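Local atomic coordinates of cell death abnormality protein 2 (Caenorhabditis elegans, PDB entry 3QWX), a protein that acts as a CRK-family SH2/SH3 signalling adaptor required for the engulfment of cell corpses and for cell migration, including that of the gonadal distal tip cells. Residues 35-40 with 111-116; 65-70 with 82-87; 125-130 with 165-170. All blocks are in the same frame, centred on the assembly; numbering follows the deposited sequence.

Contact 1 (35-40 with 111-116); sequences IGTFLM and AAYKKP
The carbonyl O of Ala111 is met by three groups of segment 35-40. Phe38 N donates a hydrogen bond to it at 3.0 Å. Thr37 CA makes a C-H...O contact with the same Ala111 O at 3.2 Å. Phe38 CD1 also lies against this oxygen. Two more backbone bonds flank the site. Ala111 N donates to Gly36 O from above the carbonyl plane. Tyr113 N donates to Phe38 O at 2.7 Å, nearly straight at 173°. Together they zip residues 111-113 onto the strand that starts at Thr37, in parallel register.

The Phe38 ring adds a side-chain layer. Its CG sits between the backbone N and the carbonyl carbon (chi1 70°), which lays the ring alongside Ala111 and Ala112. Ala112 CA rests over one face of that ring in a CH-pi contact, 4.2 Å from the centroid and offset toward the rim. Phe6 and Phe14 meet the same ring edge-to-face.

Tyr113 serves the other side of the strand. Thr37 CG2 touches the edge of its ring and also approaches Tyr113 CA, at 3.7 Å. Leu39 lies beside Tyr113 and points the same way, with Leu39 CD2 3.9 Å from Tyr113 CD2. Leu28 of helix 21-29 packs on all three, and Leu27 on Tyr113. Thr37 OG1 turns back to Ser34 O, so the threonine offers its methyl to the contact. The short strand 111-112 pairing in parallel with a central strand, beside the first helix, is typical of the C-terminal end of an SH2 domain.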
# COMPACT_ATOMS: atom_id res chain seq x y z
N ILE A 35 -10.96 0.20 12.99
CA ILE A 35 -9.97 -0.76 13.46
C ILE A 35 -9.82 -1.87 12.42
O ILE A 35 -10.80 -2.31 11.83
CB ILE A 35 -10.34 -1.30 14.85
CG1 ILE A 35 -10.19 -0.19 15.90
CG2 ILE A 35 -9.46 -2.49 15.22
CD1 ILE A 35 -10.80 -0.55 17.28
N GLY A 36 -8.59 -2.31 12.18
CA GLY A 36 -8.35 -3.35 11.19
C GLY A 36 -7.87 -2.79 9.86
O GLY A 36 -7.47 -3.55 8.95
N THR A 37 -7.92 -1.47 9.72
CA THR A 37 -7.41 -0.82 8.51
C THR A 37 -5.88 -0.84 8.55
O THR A 37 -5.28 -0.58 9.59
CB THR A 37 -7.95 0.62 8.36
OG1 THR A 37 -9.36 0.62 8.56
CG2 THR A 37 -7.66 1.19 6.99
N PHE A 38 -5.26 -1.15 7.42
CA PHE A 38 -3.80 -1.30 7.38
C PHE A 38 -3.21 -0.88 6.04
O PHE A 38 -3.91 -0.76 5.02
CB PHE A 38 -3.43 -2.77 7.65
CG PHE A 38 -3.80 -3.69 6.52
CD1 PHE A 38 -5.08 -4.20 6.42
CD2 PHE A 38 -2.87 -4.02 5.55
CE1 PHE A 38 -5.44 -5.04 5.37
CE2 PHE A 38 -3.22 -4.86 4.49
CZ PHE A 38 -4.51 -5.36 4.40
N LEU A 39 -1.90 -0.64 6.04
CA LEU A 39 -1.18 -0.47 4.79
C LEU A 39 0.22 -1.01 4.93
O LEU A 39 0.71 -1.24 6.05
CB LEU A 39 -1.16 1.01 4.38
CG LEU A 39 -0.58 2.04 5.36
CD1 LEU A 39 0.95 2.04 5.34
CD2 LEU A 39 -1.12 3.41 4.98
N MET A 40 0.87 -1.20 3.80
CA MET A 40 2.28 -1.52 3.78
C MET A 40 3.07 -0.37 3.20
O MET A 40 2.53 0.44 2.45
CB MET A 40 2.55 -2.81 3.00
CG MET A 40 2.28 -4.07 3.83
SD MET A 40 2.60 -5.52 2.85
CE MET A 40 4.38 -5.42 2.62
N ALA A 111 -9.12 -4.45 6.38
CA ALA A 111 -9.25 -3.70 5.13
C ALA A 111 -8.02 -2.86 4.82
O ALA A 111 -7.45 -2.21 5.68
CB ALA A 111 -10.49 -2.81 5.19
N ALA A 112 -7.60 -2.89 3.56
CA ALA A 112 -6.51 -2.05 3.08
C ALA A 112 -6.91 -0.57 3.13
O ALA A 112 -8.02 -0.20 2.70
CB ALA A 112 -6.13 -2.45 1.67
N TYR A 113 -6.02 0.26 3.66
CA TYR A 113 -6.20 1.72 3.62
C TYR A 113 -6.29 2.21 2.17
O TYR A 113 -5.57 1.72 1.30
CB TYR A 113 -5.02 2.43 4.31
CG TYR A 113 -5.17 3.93 4.28
CD1 TYR A 113 -6.06 4.57 5.14
CD2 TYR A 113 -4.45 4.71 3.38
CE1 TYR A 113 -6.23 5.94 5.10
CE2 TYR A 113 -4.61 6.08 3.34
CZ TYR A 113 -5.50 6.69 4.20
OH TYR A 113 -5.68 8.06 4.19
N LYS A 114 -7.17 3.17 1.92
CA LYS A 114 -7.31 3.78 0.60
C LYS A 114 -7.44 5.29 0.77
O LYS A 114 -8.27 5.77 1.56
CB LYS A 114 -8.54 3.24 -0.16
CG LYS A 114 -8.52 1.74 -0.44
CD LYS A 114 -9.64 1.34 -1.40
CE LYS A 114 -9.40 1.87 -2.82
NZ LYS A 114 -10.55 1.67 -3.76
N LYS A 115 -6.64 6.04 0.02
CA LYS A 115 -6.77 7.49 0.01
C LYS A 115 -8.07 7.89 -0.69
O LYS A 115 -8.50 7.22 -1.62
CB LYS A 115 -5.59 8.13 -0.72
CG LYS A 115 -4.23 7.79 -0.11
CD LYS A 115 -3.12 8.50 -0.85
CE LYS A 115 -1.75 8.09 -0.33
NZ LYS A 115 -0.66 8.92 -0.91
N PRO A 116 -8.69 8.99 -0.22
CA PRO A 116 -9.93 9.53 -0.81
C PRO A 116 -9.69 10.07 -2.22
O PRO A 116 -8.57 10.47 -2.56
CB PRO A 116 -10.29 10.69 0.13
CG PRO A 116 -9.45 10.50 1.36
CD PRO A 116 -8.23 9.77 0.94

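Contact 2 (65-70 with 82-87); sequences YLIERG and VKIANQ
Ile84 pushes its CG1-CD1 arm into the hollow between Tyr65 and Ile67. Its CD1 methyl lies 3.6 Å from Tyr65 CB, and its CG1 lies 3.8 Å from Ile67 CG1. The arm reaches across because Ile84 CG1 stands beside the backbone N, anti to the carbonyl carbon (chi1 -79°). Ile67 answers with two branches. Its CG1 branch meets Ile84, and its CG2 methyl sits 3.6 Å from Val82 CG1. Each pair crosses at a slant. Leu95 of helix 92-98 packs on Ile67, Val82 and Ile84 from the same face.

Strand 82-84 pairs antiparallel with strand 62-69 in the SH2 sheet. Glu68 and Lys83 form the other face. Their backbones exchange two hydrogen bonds, Glu68 N to Lys83 O and Lys83 N to Glu68 O, both 2.8 Å and in the carbonyl plane. Their side chains run side by side, but Glu68 OE2 and Lys83 NZ stay 4.7 Å apart. A water links the two segments on this side. It donates to Leu66 O and Glu68 OE2 and accepts from Ala85 N, at 2.9 Å from that nitrogen. The chemistry is thus two-sided: apolar toward the helix, polar and hydrated on the other face. Charge attraction between Glu68 and Lys83 is probably modest.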
# COMPACT_ATOMS: atom_id res chain seq x y z
N TYR A 65 4.79 -2.79 12.29
CA TYR A 65 5.49 -4.07 12.34
C TYR A 65 6.53 -4.19 11.25
O TYR A 65 6.25 -3.99 10.08
CB TYR A 65 4.50 -5.23 12.20
CG TYR A 65 3.46 -5.18 13.27
CD1 TYR A 65 3.67 -5.80 14.49
CD2 TYR A 65 2.29 -4.47 13.08
CE1 TYR A 65 2.73 -5.73 15.49
CE2 TYR A 65 1.35 -4.39 14.05
CZ TYR A 65 1.57 -5.03 15.26
OH TYR A 65 0.63 -4.94 16.25
N LEU A 66 7.74 -4.55 11.66
CA LEU A 66 8.82 -4.75 10.71
C LEU A 66 8.63 -6.14 10.09
O LEU A 66 8.54 -7.14 10.80
CB LEU A 66 10.16 -4.68 11.43
CG LEU A 66 11.42 -4.35 10.64
CD1 LEU A 66 12.64 -4.97 11.32
CD2 LEU A 66 11.31 -4.80 9.21
N ILE A 67 8.56 -6.19 8.77
CA ILE A 67 8.48 -7.46 8.06
C ILE A 67 9.89 -7.74 7.54
O ILE A 67 10.35 -7.11 6.58
CB ILE A 67 7.45 -7.41 6.91
CG1 ILE A 67 6.04 -7.14 7.46
CG2 ILE A 67 7.51 -8.69 6.05
CD1 ILE A 67 4.98 -7.07 6.39
N GLU A 68 10.58 -8.65 8.20
CA GLU A 68 11.97 -8.93 7.88
C GLU A 68 12.10 -10.05 6.87
O GLU A 68 11.39 -11.06 6.94
CB GLU A 68 12.75 -9.29 9.14
CG GLU A 68 12.52 -8.31 10.26
CD GLU A 68 13.29 -8.69 11.50
OE1 GLU A 68 14.53 -8.68 11.45
OE2 GLU A 68 12.64 -8.98 12.53
N ARG A 69 13.01 -9.87 5.92
CA ARG A 69 13.29 -10.91 4.94
C ARG A 69 14.39 -11.81 5.46
O ARG A 69 15.42 -11.34 5.99
CB ARG A 69 13.70 -10.29 3.61
CG ARG A 69 14.08 -11.34 2.58
CD ARG A 69 14.01 -10.80 1.18
NE ARG A 69 14.89 -9.65 1.00
CZ ARG A 69 15.32 -9.24 -0.18
NH1 ARG A 69 14.97 -9.90 -1.28
NH2 ARG A 69 16.11 -8.17 -0.27
N GLY A 70 14.18 -13.12 5.30
CA GLY A 70 15.10 -14.09 5.84
C GLY A 70 16.16 -14.47 4.83
O GLY A 70 16.36 -13.77 3.84
N VAL A 82 9.86 -14.76 5.19
CA VAL A 82 9.59 -13.46 5.75
C VAL A 82 9.18 -13.65 7.21
O VAL A 82 8.63 -14.71 7.57
CB VAL A 82 8.49 -12.79 4.91
CG1 VAL A 82 7.36 -12.29 5.78
CG2 VAL A 82 9.09 -11.71 3.99
N LYS A 83 9.44 -12.66 8.05
CA LYS A 83 9.16 -12.78 9.48
C LYS A 83 8.55 -11.50 10.08
O LYS A 83 8.96 -10.39 9.73
CB LYS A 83 10.44 -13.14 10.23
CG LYS A 83 10.22 -13.62 11.65
CD LYS A 83 11.52 -14.11 12.30
CE LYS A 83 12.55 -13.00 12.40
NZ LYS A 83 13.78 -13.48 13.10
N ILE A 84 7.55 -11.65 10.94
CA ILE A 84 7.18 -10.56 11.84
C ILE A 84 7.44 -10.98 13.28
O ILE A 84 6.83 -11.94 13.77
CB ILE A 84 5.70 -10.14 11.77
CG1 ILE A 84 5.43 -9.26 10.56
CG2 ILE A 84 5.35 -9.31 13.00
CD1 ILE A 84 4.10 -8.51 10.66
N ALA A 85 8.33 -10.26 13.95
CA ALA A 85 8.78 -10.64 15.27
C ALA A 85 9.42 -12.02 15.19
O ALA A 85 10.45 -12.20 14.54
CB ALA A 85 7.61 -10.66 16.27
N ASN A 86 8.79 -12.99 15.84
CA ASN A 86 9.29 -14.35 15.82
C ASN A 86 8.30 -15.33 15.18
O ASN A 86 8.22 -16.48 15.58
CB ASN A 86 9.66 -14.78 17.23
CG ASN A 86 8.85 -14.04 18.27
OD1 ASN A 86 9.39 -13.27 19.05
ND2 ASN A 86 7.53 -14.26 18.26
N GLN A 87 7.56 -14.85 14.18
CA GLN A 87 6.72 -15.73 13.38
C GLN A 87 7.15 -15.68 11.92
O GLN A 87 7.19 -14.61 11.31
CB GLN A 87 5.25 -15.34 13.51
CG GLN A 87 4.71 -15.39 14.93
CD GLN A 87 3.30 -14.87 15.01
OE1 GLN A 87 2.38 -15.43 14.40
NE2 GLN A 87 3.10 -13.78 15.75
O HOH W 1 9.91 -8.15 12.86

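Contact 3 (125-130 with 165-170)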
# COMPACT_ATOMS: atom_id res chain seq x y z
N PHE A 125 -4.50 11.09 -23.55
CA PHE A 125 -3.48 10.51 -24.41
C PHE A 125 -2.96 9.26 -23.70
O PHE A 125 -3.15 9.10 -22.49
CB PHE A 125 -2.33 11.49 -24.65
CG PHE A 125 -2.77 12.82 -25.25
CD1 PHE A 125 -3.03 13.90 -24.43
CD2 PHE A 125 -2.90 12.97 -26.62
CE1 PHE A 125 -3.43 15.11 -24.97
CE2 PHE A 125 -3.30 14.17 -27.17
CZ PHE A 125 -3.57 15.25 -26.34
N LYS A 126 -2.31 8.37 -24.44
CA LYS A 126 -1.68 7.21 -23.83
C LYS A 126 -0.42 7.65 -23.07
O LYS A 126 0.31 8.54 -23.51
CB LYS A 126 -1.36 6.13 -24.87
CG LYS A 126 0.10 6.09 -25.28
CD LYS A 126 0.41 4.90 -26.19
CE LYS A 126 1.63 5.21 -27.06
NZ LYS A 126 1.94 4.12 -28.04
N PHE A 127 -0.17 7.01 -21.94
CA PHE A 127 1.01 7.32 -21.14
C PHE A 127 1.75 6.04 -20.77
O PHE A 127 1.25 5.23 -20.01
CB PHE A 127 0.63 8.10 -19.87
CG PHE A 127 1.80 8.48 -19.00
CD1 PHE A 127 2.85 9.23 -19.50
CD2 PHE A 127 1.83 8.11 -17.66
CE1 PHE A 127 3.92 9.59 -18.70
CE2 PHE A 127 2.91 8.47 -16.84
CZ PHE A 127 3.95 9.22 -17.36
N THR A 128 2.95 5.87 -21.31
CA THR A 128 3.72 4.65 -21.06
C THR A 128 4.46 4.73 -19.72
O THR A 128 4.85 3.70 -19.18
CB THR A 128 4.77 4.43 -22.15
OG1 THR A 128 5.76 5.47 -22.07
CG2 THR A 128 4.11 4.45 -23.53
N GLY A 129 4.63 5.94 -19.21
CA GLY A 129 5.39 6.16 -18.00
C GLY A 129 6.82 6.50 -18.39
O GLY A 129 7.29 6.08 -19.45
N GLU A 130 7.50 7.27 -17.54
CA GLU A 130 8.89 7.64 -17.77
C GLU A 130 9.77 7.05 -16.66
O GLU A 130 10.90 6.65 -16.91
CB GLU A 130 9.06 9.18 -17.81
CG GLU A 130 8.18 9.93 -18.82
CD GLU A 130 8.35 11.45 -18.73
OE1 GLU A 130 7.97 12.16 -19.69
OE2 GLU A 130 8.87 11.94 -17.70
N LEU A 165 2.26 8.29 -10.35
CA LEU A 165 2.16 9.65 -10.83
C LEU A 165 1.79 9.69 -12.31
O LEU A 165 2.21 8.84 -13.10
CB LEU A 165 3.48 10.39 -10.63
CG LEU A 165 3.95 10.68 -9.21
CD1 LEU A 165 5.34 11.31 -9.22
CD2 LEU A 165 2.97 11.59 -8.53
N VAL A 166 1.01 10.70 -12.68
CA VAL A 166 0.55 10.88 -14.04
C VAL A 166 0.67 12.36 -14.40
O VAL A 166 0.55 13.23 -13.53
CB VAL A 166 -0.92 10.39 -14.22
CG1 VAL A 166 -1.06 8.92 -13.83
CG2 VAL A 166 -1.88 11.26 -13.39
N PRO A 167 0.91 12.66 -15.69
CA PRO A 167 1.00 14.07 -16.09
C PRO A 167 -0.37 14.71 -16.10
O PRO A 167 -1.31 14.13 -16.65
CB PRO A 167 1.56 14.00 -17.52
CG PRO A 167 2.03 12.61 -17.73
CD PRO A 167 1.21 11.74 -16.80
N ALA A 168 -0.50 15.90 -15.51
CA ALA A 168 -1.78 16.59 -15.45
C ALA A 168 -2.34 16.92 -16.84
O ALA A 168 -3.56 16.94 -17.04
CB ALA A 168 -1.67 17.85 -14.60
N ASN A 169 -1.45 17.16 -17.80
CA ASN A 169 -1.86 17.47 -19.17
C ASN A 169 -2.25 16.24 -20.00
O ASN A 169 -2.54 16.34 -21.20
CB ASN A 169 -0.81 18.33 -19.89
CG ASN A 169 0.53 17.62 -20.07
OD1 ASN A 169 1.18 17.75 -21.11
ND2 ASN A 169 0.94 16.89 -19.06
N TYR A 170 -2.26 15.07 -19.36
CA TYR A 170 -2.65 13.84 -20.03
C TYR A 170 -4.02 13.33 -19.53
O TYR A 170 -4.50 12.29 -19.97
CB TYR A 170 -1.60 12.75 -19.79
CG TYR A 170 -0.43 12.71 -20.75
CD1 TYR A 170 0.40 13.82 -20.93
CD2 TYR A 170 -0.12 11.54 -21.44
CE1 TYR A 170 1.49 13.77 -21.80
CE2 TYR A 170 0.97 11.47 -22.30
CZ TYR A 170 1.77 12.59 -22.48
OH TYR A 170 2.84 12.50 -23.34
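Phe127 and Pro167 make the tight part of this contact. Pro167 CD sits over the centre of the Phe127 ring in a CH-pi contact, 3.6 Å from the centroid and only 8° off the ring normal. On the opposite face of the ring, Gly129 N lies over its centre. The phenyl group is therefore clamped between a proline and the loop that follows it. The ring reaches the proline because Phe127 CG is anti to the backbone N (chi1 -179°).

Tyr170, from the 3-10 turn 168-170, extends the packing. The edge of Phe127 points at the face of Tyr170, with centroids 5.6 Å apart and planes at 70°. Phe127 CB also touches Tyr170 CD2 at 3.9 Å. Pro167 CG covers part of one face of the tyrosine ring, while Lys126 O meets its edge, 3.2 Å from Tyr170 CE2. Pro167 O accepts a backbone hydrogen bond from Tyr170 N, which fixes the turn that carries the tyrosine.

The Phe125 side is looser. Its edge also faces Tyr170, at a centroid distance of 5.8 Å, but Phe125 is exposed. Asn169 O lies at the edge of the phenylalanine ring, at 4.1 Å from Phe125 CE1. No hydrogen bond joins the two segments, so the contact rests on rings and apolar atoms. Trp153 packs on Pro167 nearby. The aromatic cluster of Phe125, Phe127 and Tyr170, with Pro167 and Trp153, is consistent with the surface on which SH3 domains bind proline-rich peptides.

Contacts 1 and 2 belong to the SH2 domain and reach the same mixed sheet. They touch through Met40 and Ile67. Contact 1 is nearest the middle of the chain and mostly buried at its strand 37-40 side. Contact 2 lies farther out, with one apolar and one hydrated face. Both are built on backbone hydrogen bonds, between parallel strands in contact 1 and antiparallel strands in contact 2. Contact 3 belongs to the first SH3 domain, with its centre about 26 Å from that of contact 1 and about 37 Å from that of contact 2. It has no hydrogen bond across it and joins a loop to a strand end and the 3-10 turn after it through aromatic rings, partly at the surface.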